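Local atomic coordinates of flagellar assembly factor FliW (Geobacillus thermodenitrificans, PDB entry 5DMD), a protein that probably acts as an anti-CsrA protein, binding CsrA so that it no longer represses translation of targets such as flagellin, and takes part in flagellum assembly. Residues L96-A99 / D104-A107; I61-F64 / T69-I72; L38-E41 / I46-Q49. The protein carries 1 engineered substitution. All blocks are in the same frame, centred on the assembly; numbering follows the deposited sequence.

Overall arrangement
The three contacts follow one another along the chain in the order 3, 2, 1, and all lie on or beside one antiparallel sheet. Contact 3 joins strands 34-39 and 45-50, and contact 1 joins strands 90-97 and 106-116; strand 57-61 runs between the two pairs, beside both 45-50 and 90-97. Contact 2 starts at the end of that middle strand and ties together the loop that follows it. Contacts 1 and 2 have centres 15 Å apart and touch directly, Leu96 CD1 lying 3.7 Å from Ile61 CG2. Contact 3 stays separate, its nearest atoms about 7 Å from contact 1 and about 5 Å from contact 2.

Contact 1: L96-A99 / D104-A107; sequences LTVA and DTTA
Leu96 and Thr105 meet with their side chains at about a right angle, the methyl CG2 of Thr105 standing 4.0 Å from Leu96 CB. The CD2 branch of Leu96 runs along the same face of the sheet to Ala107 CB (3.8 Å), and this apolar face continues onto Val59, Ile61 and Leu138. The opposite face carries Thr97 and Thr106, where Thr106 OG1 lies 3.7 Å from Thr97 CB without a side-chain bond. Their backbones do bond: Thr97 N gives to Thr106 O at 2.9 Å, and Thr106 N returns a longer bond to Thr97 O at 3.3 Å. Thr105 is turned with OG1 beside its own backbone N (chi1 -67°), which sets the hydroxyl in line with the N-H of Ala99 to accept a bond of 3.0 Å (176° at the hydrogen). The same hydroxyl gives its proton to Phe102 O, so one side-chain oxygen ties Ala99, on the way into the turn, to Phe102 within it. A valine here would probably leave Ala99 N and Phe102 O without this shared partner and let the turn shift. Ala99 CB packs 3.6 Å from Asp104 CB, while the Asp104 carboxylate, through OD1, forms a salt bridge with Arg137. This is the closing end of an antiparallel beta hairpin, in which a threonine hydroxyl takes over from backbone pairing where strands 90-97 and 106-116 give way to the connecting turn.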
ATOM      1  N   LEU A  96      -5.400   2.857  -3.312  1.00 16.11           N
ATOM      2  CA  LEU A  96      -6.390   3.535  -4.128  1.00 15.65           C
ATOM      3  C   LEU A  96      -7.805   3.131  -3.751  1.00 18.01           C
ATOM      4  O   LEU A  96      -8.076   1.987  -3.377  1.00 22.13           O
ATOM      5  CB  LEU A  96      -6.171   3.214  -5.608  1.00 17.53           C
ATOM      6  CG  LEU A  96      -4.805   3.515  -6.221  1.00 18.42           C
ATOM      7  CD1 LEU A  96      -4.864   3.301  -7.736  1.00 22.78           C
ATOM      8  CD2 LEU A  96      -4.357   4.936  -5.885  1.00 16.05           C
ATOM      9  N   THR A  97      -8.717   4.086  -3.882  1.00 17.12           N
ATOM     10  CA  THR A  97     -10.148   3.812  -3.919  1.00 19.91           C
ATOM     11  C   THR A  97     -10.516   3.960  -5.388  1.00 22.97           C
ATOM     12  O   THR A  97     -10.648   5.076  -5.898  1.00 21.21           O
ATOM     13  CB  THR A  97     -10.901   4.787  -3.026  1.00 23.48           C
ATOM     14  OG1 THR A  97     -10.427   4.635  -1.683  1.00 25.00           O
ATOM     15  CG2 THR A  97     -12.392   4.478  -3.045  1.00 27.26           C
ATOM     16  N   VAL A  98     -10.653   2.821  -6.067  1.00 23.02           N
ATOM     17  CA  VAL A  98     -10.809   2.786  -7.516  1.00 22.38           C
ATOM     18  C   VAL A  98     -12.229   3.175  -7.892  1.00 24.18           C
ATOM     19  O   VAL A  98     -13.201   2.588  -7.402  1.00 29.59           O
ATOM     20  CB  VAL A  98     -10.447   1.396  -8.066  1.00 23.44           C
ATOM     21  CG1 VAL A  98     -10.549   1.387  -9.584  1.00 26.56           C
ATOM     22  CG2 VAL A  98      -9.043   1.023  -7.641  1.00 23.29           C
ATOM     23  N   ALA A  99     -12.353   4.148  -8.782  1.00 22.03           N
ATOM     24  CA  ALA A  99     -13.649   4.627  -9.234  1.00 30.03           C
ATOM     25  C   ALA A  99     -13.954   4.132 -10.644  1.00 32.05           C
ATOM     26  O   ALA A  99     -13.071   3.671 -11.375  1.00 24.94           O
ATOM     27  CB  ALA A  99     -13.687   6.159  -9.209  1.00 25.51           C
ATOM     28  N   ASP A 104     -11.743   9.097 -11.847  1.00 22.45           N
ATOM     29  CA  ASP A 104     -12.212   9.636 -10.578  1.00 26.30           C
ATOM     30  C   ASP A 104     -11.564   8.945  -9.385  1.00 18.38           C
ATOM     31  O   ASP A 104     -11.964   9.184  -8.242  1.00 23.25           O
ATOM     32  CB  ASP A 104     -13.737   9.535 -10.488  1.00 24.27           C
ATOM     33  CG  ASP A 104     -14.442  10.503 -11.417  1.00 34.81           C
ATOM     34  OD1 ASP A 104     -13.784  11.444 -11.919  1.00 27.37           O
ATOM     35  OD2 ASP A 104     -15.653  10.309 -11.659  1.00 32.56           O
ATOM     36  N   THR A 105     -10.579   8.084  -9.633  1.00 19.22           N
ATOM     37  CA  THR A 105      -9.942   7.330  -8.559  1.00 15.62           C
ATOM     38  C   THR A 105      -9.162   8.270  -7.643  1.00 19.08           C
ATOM     39  O   THR A 105      -8.576   9.264  -8.088  1.00 17.38           O
ATOM     40  CB  THR A 105      -9.012   6.286  -9.170  1.00 17.01           C
ATOM     41  OG1 THR A 105      -9.809   5.307  -9.856  1.00 19.38           O
ATOM     42  CG2 THR A 105      -8.136   5.598  -8.123  1.00 15.64           C
ATOM     43  N   THR A 106      -9.169   7.954  -6.350  1.00 18.16           N
ATOM     44  CA  THR A 106      -8.434   8.714  -5.352  1.00 18.85           C
ATOM     45  C   THR A 106      -7.447   7.815  -4.623  1.00 16.15           C
ATOM     46  O   THR A 106      -7.540   6.588  -4.670  1.00 15.49           O
ATOM     47  CB  THR A 106      -9.376   9.353  -4.323  1.00 18.59           C
ATOM     48  OG1 THR A 106     -10.131   8.334  -3.655  1.00 20.22           O
ATOM     49  CG2 THR A 106     -10.328  10.323  -5.005  1.00 18.63           C
ATOM     50  N   ALA A 107      -6.506   8.455  -3.935  1.00 14.39           N
ATOM     51  CA  ALA A 107      -5.547   7.778  -3.075  1.00 16.71           C
ATOM     52  C   ALA A 107      -5.635   8.325  -1.654  1.00 13.72           C
ATOM     53  O   ALA A 107      -5.906   9.509  -1.443  1.00 16.29           O
ATOM     54  CB  ALA A 107      -4.122   7.994  -3.588  1.00 15.49           C
TER

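Contact 2: I61-F64 / T69-I72; sequences IEPF and TYEI
Pro63 and Tyr70 make the tightest apolar meeting, the pyrrolidine ring coming up to one side of the phenol. Its CB lies 3.5 Å and its CG 3.6 Å from Tyr70 CD2, and both carbons also approach CE2, so two neighbouring atoms of the proline lie along the CD2-CE2 bond at a slant. Tyr70 CG stands anti to the backbone N (chi1 -169°), beside its own carbonyl carbon, and this places the CD2-CE2 side of the ring against the proline. Pro63 CG also lies 4.2 Å above one face of the ring of Phe64, its neighbour in the chain, offset toward the rim, so the proline packs against both aromatic rings. A looser apolar touch joins Phe64 CE1 to Tyr70 CB at 4.2 Å.

The second kind of contact is between a ring edge and a carbonyl. Phe64 CE1 comes to 3.1 Å from Tyr70 O, which sits at the rim of the phenyl ring and near its plane, where the weakly positive ring hydrogens would suit an oxygen.

No hydrogen bond crosses between the two segments; the polar ties run to other parts of the chain. The Tyr70 hydroxyl bonds to Leu109 O, and Tyr132 meets the Tyr70 ring with planes at about 60° while its own hydroxyl accepts from Glu71 N. The contact lies within the loop between strand 57-61 and helix 76-81, with the Tyr70 side chain touching Val94 of strand 90-97 and Pro112 of strand 106-116.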
ATOM      1  N   ILE A  61      -0.439   2.039  -5.503  1.00 16.95           N
ATOM      2  CA  ILE A  61       0.482   2.694  -6.420  1.00 18.26           C
ATOM      3  C   ILE A  61       1.692   3.135  -5.625  1.00 20.87           C
ATOM      4  O   ILE A  61       1.622   3.351  -4.410  1.00 17.08           O
ATOM      5  CB  ILE A  61      -0.114   3.928  -7.137  1.00 21.87           C
ATOM      6  CG1 ILE A  61      -0.638   4.962  -6.133  1.00 19.87           C
ATOM      7  CG2 ILE A  61      -1.223   3.522  -8.087  1.00 29.80           C
ATOM      8  CD1 ILE A  61      -0.839   6.364  -6.735  1.00 19.78           C
ATOM      9  N   GLU A  62       2.803   3.281  -6.314  1.00 20.13           N
ATOM     10  CA  GLU A  62       3.888   4.047  -5.745  1.00 17.69           C
ATOM     11  C   GLU A  62       3.491   5.522  -5.808  1.00 15.92           C
ATOM     12  O   GLU A  62       3.148   6.024  -6.887  1.00 19.82           O
ATOM     13  CB  GLU A  62       5.150   3.794  -6.556  1.00 23.94           C
ATOM     14  CG  GLU A  62       6.339   4.568  -6.075  1.00 40.32           C
ATOM     15  CD  GLU A  62       7.165   3.744  -5.125  1.00 62.75           C
ATOM     16  OE1 GLU A  62       7.352   4.181  -3.970  1.00 59.40           O
ATOM     17  OE2 GLU A  62       7.580   2.635  -5.506  1.00 56.81           O
ATOM     18  N   PRO A  63       3.481   6.235  -4.680  1.00 18.76           N
ATOM     19  CA  PRO A  63       2.817   7.550  -4.654  1.00 19.33           C
ATOM     20  C   PRO A  63       3.428   8.582  -5.577  1.00 18.74           C
ATOM     21  O   PRO A  63       2.694   9.414  -6.124  1.00 18.55           O
ATOM     22  CB  PRO A  63       2.917   7.982  -3.184  1.00 20.96           C
ATOM     23  CG  PRO A  63       3.918   7.049  -2.567  1.00 18.40           C
ATOM     24  CD  PRO A  63       3.870   5.786  -3.339  1.00 20.67           C
ATOM     25  N   PHE A  64       4.750   8.569  -5.766  1.00 20.56           N
ATOM     26  CA  PHE A  64       5.388   9.662  -6.495  1.00 19.63           C
ATOM     27  C   PHE A  64       5.005   9.674  -7.965  1.00 22.46           C
ATOM     28  O   PHE A  64       5.143  10.712  -8.620  1.00 24.38           O
ATOM     29  CB  PHE A  64       6.900   9.568  -6.312  1.00 22.69           C
ATOM     30  CG  PHE A  64       7.316   9.448  -4.875  1.00 29.78           C
ATOM     31  CD1 PHE A  64       7.346  10.560  -4.052  1.00 30.40           C
ATOM     32  CD2 PHE A  64       7.648   8.214  -4.337  1.00 38.42           C
ATOM     33  CE1 PHE A  64       7.725  10.449  -2.727  1.00 41.12           C
ATOM     34  CE2 PHE A  64       8.027   8.097  -3.010  1.00 46.99           C
ATOM     35  CZ  PHE A  64       8.064   9.218  -2.204  1.00 41.51           C
ATOM     36  N   THR A  69       5.181  15.584  -5.106  1.00 16.46           N
ATOM     37  CA  THR A  69       5.682  16.249  -3.910  1.00 19.02           C
ATOM     38  C   THR A  69       5.336  15.508  -2.624  1.00 22.30           C
ATOM     39  O   THR A  69       5.550  16.058  -1.537  1.00 23.91           O
ATOM     40  CB  THR A  69       5.164  17.686  -3.820  1.00 16.80           C
ATOM     41  OG1 THR A  69       3.728  17.681  -3.776  1.00 18.37           O
ATOM     42  CG2 THR A  69       5.644  18.506  -4.999  1.00 17.51           C
ATOM     43  N   TYR A  70       4.806  14.287  -2.717  1.00 18.07           N
ATOM     44  CA  TYR A  70       4.472  13.520  -1.521  1.00 17.99           C
ATOM     45  C   TYR A  70       5.700  13.379  -0.640  1.00 24.85           C
ATOM     46  O   TYR A  70       6.716  12.819  -1.059  1.00 30.55           O
ATOM     47  CB  TYR A  70       3.967  12.139  -1.922  1.00 20.74           C
ATOM     48  CG  TYR A  70       3.343  11.340  -0.788  1.00 17.45           C
ATOM     49  CD1 TYR A  70       2.332  11.877  -0.003  1.00 17.95           C
ATOM     50  CD2 TYR A  70       3.759  10.046  -0.531  1.00 27.07           C
ATOM     51  CE1 TYR A  70       1.762  11.137   1.027  1.00 17.41           C
ATOM     52  CE2 TYR A  70       3.193   9.304   0.484  1.00 20.23           C
ATOM     53  CZ  TYR A  70       2.190   9.850   1.254  1.00 19.43           C
ATOM     54  OH  TYR A  70       1.628   9.094   2.259  1.00 17.89           O
ATOM     55  N   GLU A  71       5.608  13.892   0.582  1.00 23.20           N
ATOM     56  CA  GLU A  71       6.730  13.864   1.511  1.00 35.10           C
ATOM     57  C   GLU A  71       6.179  13.555   2.892  1.00 28.58           C
ATOM     58  O   GLU A  71       5.278  14.249   3.373  1.00 32.20           O
ATOM     59  CB  GLU A  71       7.462  15.210   1.501  1.00 24.77           C
ATOM     60  CG  GLU A  71       8.818  15.198   2.179  1.00 44.11           C
ATOM     61  CD  GLU A  71       9.441  16.581   2.232  1.00 49.97           C
ATOM     62  OE1 GLU A  71       9.789  17.038   3.342  1.00 60.79           O
ATOM     63  OE2 GLU A  71       9.579  17.212   1.163  1.00 58.40           O
ATOM     64  N   ILE A  72       6.701  12.504   3.518  1.00 24.79           N
ATOM     65  CA  ILE A  72       6.247  12.082   4.832  1.00 27.64           C
ATOM     66  C   ILE A  72       7.442  11.972   5.764  1.00 28.35           C
ATOM     67  O   ILE A  72       8.592  11.844   5.338  1.00 25.97           O
ATOM     68  CB  ILE A  72       5.448  10.760   4.799  1.00 24.05           C
ATOM     69  CG1 ILE A  72       6.373   9.585   4.480  1.00 24.05           C
ATOM     70  CG2 ILE A  72       4.313  10.852   3.795  1.00 24.12           C
ATOM     71  CD1 ILE A  72       5.676   8.230   4.505  1.00 25.70           C
TER

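Contact 3: L38-E41 / I46-Q49; sequences LQLE and IILQ. Engineered in segment 38-41: Gln39 (natural residue Pro).
Leu40 packs onto Ile47 from the centre of an inverse gamma turn next to the paired residues of the two strands. Its first torsion is displaced from a staggered position (chi1 -101°), and this swing helps bring CG within 3.8 Å of Ile47 CD1. The CG1-CD1 branch of Ile47 stands beside its own backbone N, where CD1 meets Leu40 and CG1 lies 3.7 Å from Leu38 O.

Before the turn the strands are held by a regular hydrogen-bonded pair. Leu38 N gives to Ile47 O at 2.9 Å, with the donor in the carbonyl plane; Ile47 N returns a nearly straight bond to Leu38 O at 2.7 Å, though it comes in tilted by 34° from that carbonyl's plane. Further from the turn, on the face shared by Leu38 and Ile47, Leu38 reaches diagonally with CD1 to Gln49, lying 3.8 Å from CB and 3.9 Å from CG. Those are the aliphatic carbons of Gln49; its amide bends on to bond with Lys7 N through OE1 and with Pro54 O through NE2. His9 and Tyr8 of the N-terminal part cover Ile47 on this side.

The other face carries Ile46 and the engineered Gln39, a proline in the natural sequence. They form a non-hydrogen-bonded pair with CA atoms 4.4 Å apart, and Gln39 O instead accepts from the His9 ring. Together these features make the turn end of an antiparallel beta hairpin, strands 34-39 and 45-50, which strand 57-61 extends as a beta meander.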
ATOM      1  N   LEU A  38       1.670  -8.277  -5.604  1.00 18.44           N
ATOM      2  CA  LEU A  38       1.488  -8.874  -6.922  1.00 17.64           C
ATOM      3  C   LEU A  38       1.257  -7.780  -7.948  1.00 21.50           C
ATOM      4  O   LEU A  38       0.252  -7.068  -7.885  1.00 23.04           O
ATOM      5  CB  LEU A  38       0.312  -9.851  -6.923  1.00 18.98           C
ATOM      6  CG  LEU A  38       0.294 -10.931  -5.852  1.00 18.14           C
ATOM      7  CD1 LEU A  38      -1.044 -11.658  -5.853  1.00 21.60           C
ATOM      8  CD2 LEU A  38       1.439 -11.922  -6.128  1.00 20.59           C
ATOM      9  N   GLN A  39       2.167  -7.675  -8.911  1.00 25.86           N
ATOM     10  CA  GLN A  39       2.017  -6.678  -9.959  1.00 29.97           C
ATOM     11  C   GLN A  39       0.768  -6.955 -10.787  1.00 26.17           C
ATOM     12  O   GLN A  39       0.472  -8.103 -11.142  1.00 30.10           O
ATOM     13  CB  GLN A  39       3.259  -6.663 -10.849  1.00 42.24           C
ATOM     14  CG  GLN A  39       4.497  -6.123 -10.145  1.00 54.12           C
ATOM     15  CD  GLN A  39       5.619  -5.776 -11.104  1.00 72.34           C
ATOM     16  OE1 GLN A  39       6.264  -6.660 -11.670  1.00 68.92           O
ATOM     17  NE2 GLN A  39       5.857  -4.483 -11.290  1.00 70.75           N
ATOM     18  N   LEU A  40       0.010  -5.894 -11.054  1.00 36.57           N
ATOM     19  CA  LEU A  40      -1.109  -5.932 -11.991  1.00 45.08           C
ATOM     20  C   LEU A  40      -0.480  -5.793 -13.368  1.00 43.25           C
ATOM     21  O   LEU A  40      -0.311  -4.690 -13.888  1.00 45.00           O
ATOM     22  CB  LEU A  40      -2.083  -4.799 -11.697  1.00 37.78           C
ATOM     23  CG  LEU A  40      -3.365  -5.131 -10.933  1.00 43.81           C
ATOM     24  CD1 LEU A  40      -4.459  -4.129 -11.270  1.00 42.06           C
ATOM     25  CD2 LEU A  40      -3.827  -6.549 -11.231  1.00 37.06           C
ATOM     26  N   GLU A  41      -0.124  -6.939 -13.947  1.00 52.86           N
ATOM     27  CA  GLU A  41       0.770  -7.046 -15.108  1.00 61.94           C
ATOM     28  C   GLU A  41       0.867  -5.820 -16.014  1.00 68.78           C
ATOM     29  O   GLU A  41       1.958  -5.300 -16.255  1.00 65.93           O
ATOM     30  CB  GLU A  41       0.399  -8.252 -15.967  1.00 71.23           C
ATOM     31  CG  GLU A  41       1.357  -8.438 -17.128  1.00 83.34           C
ATOM     32  CD  GLU A  41       1.157  -9.750 -17.844  1.00 83.80           C
ATOM     33  OE1 GLU A  41       0.023 -10.270 -17.803  1.00 83.63           O
ATOM     34  OE2 GLU A  41       2.127 -10.261 -18.443  1.00 79.32           O
ATOM     35  N   ILE A  46       0.013  -2.347  -8.099  1.00 20.35           N
ATOM     36  CA  ILE A  46       0.452  -3.533  -7.378  1.00 19.79           C
ATOM     37  C   ILE A  46      -0.665  -3.900  -6.413  1.00 22.38           C
ATOM     38  O   ILE A  46      -1.265  -3.014  -5.794  1.00 21.58           O
ATOM     39  CB  ILE A  46       1.753  -3.257  -6.585  1.00 23.87           C
ATOM     40  CG1 ILE A  46       2.851  -2.663  -7.474  1.00 30.41           C
ATOM     41  CG2 ILE A  46       2.250  -4.517  -5.868  1.00 25.06           C
ATOM     42  CD1 ILE A  46       2.842  -1.149  -7.569  1.00 35.48           C
ATOM     43  N   ILE A  47      -0.952  -5.197  -6.285  1.00 19.69           N
ATOM     44  CA  ILE A  47      -1.969  -5.684  -5.354  1.00 15.64           C
ATOM     45  C   ILE A  47      -1.294  -6.101  -4.055  1.00 14.69           C
ATOM     46  O   ILE A  47      -0.400  -6.961  -4.056  1.00 16.88           O
ATOM     47  CB  ILE A  47      -2.767  -6.859  -5.937  1.00 15.74           C
ATOM     48  CG1 ILE A  47      -3.370  -6.473  -7.286  1.00 19.41           C
ATOM     49  CG2 ILE A  47      -3.868  -7.261  -4.955  1.00 15.97           C
ATOM     50  CD1 ILE A  47      -4.255  -5.239  -7.212  1.00 19.19           C
ATOM     51  N   LEU A  48      -1.731  -5.510  -2.945  1.00 14.79           N
ATOM     52  CA  LEU A  48      -1.359  -5.996  -1.618  1.00 13.08           C
ATOM     53  C   LEU A  48      -2.331  -7.121  -1.275  1.00 16.62           C
ATOM     54  O   LEU A  48      -3.473  -6.868  -0.890  1.00 15.23           O
ATOM     55  CB  LEU A  48      -1.436  -4.849  -0.611  1.00 14.54           C
ATOM     56  CG  LEU A  48      -1.026  -5.194   0.820  1.00 12.74           C
ATOM     57  CD1 LEU A  48       0.463  -5.538   0.882  1.00 16.74           C
ATOM     58  CD2 LEU A  48      -1.375  -4.036   1.751  1.00 19.00           C
ATOM     59  N   GLN A  49      -1.881  -8.370  -1.417  1.00 13.69           N
ATOM     60  CA  GLN A  49      -2.752  -9.546  -1.371  1.00 14.74           C
ATOM     61  C   GLN A  49      -2.518 -10.335  -0.090  1.00 13.34           C
ATOM     62  O   GLN A  49      -1.402 -10.800   0.161  1.00 14.97           O
ATOM     63  CB  GLN A  49      -2.468 -10.447  -2.574  1.00 13.89           C
ATOM     64  CG  GLN A  49      -3.230 -11.763  -2.567  1.00 12.15           C
ATOM     65  CD  GLN A  49      -4.719 -11.573  -2.773  1.00 14.43           C
ATOM     66  OE1 GLN A  49      -5.159 -11.029  -3.786  1.00 15.07           O
ATOM     67  NE2 GLN A  49      -5.504 -11.991  -1.782  1.00 16.01           N
TER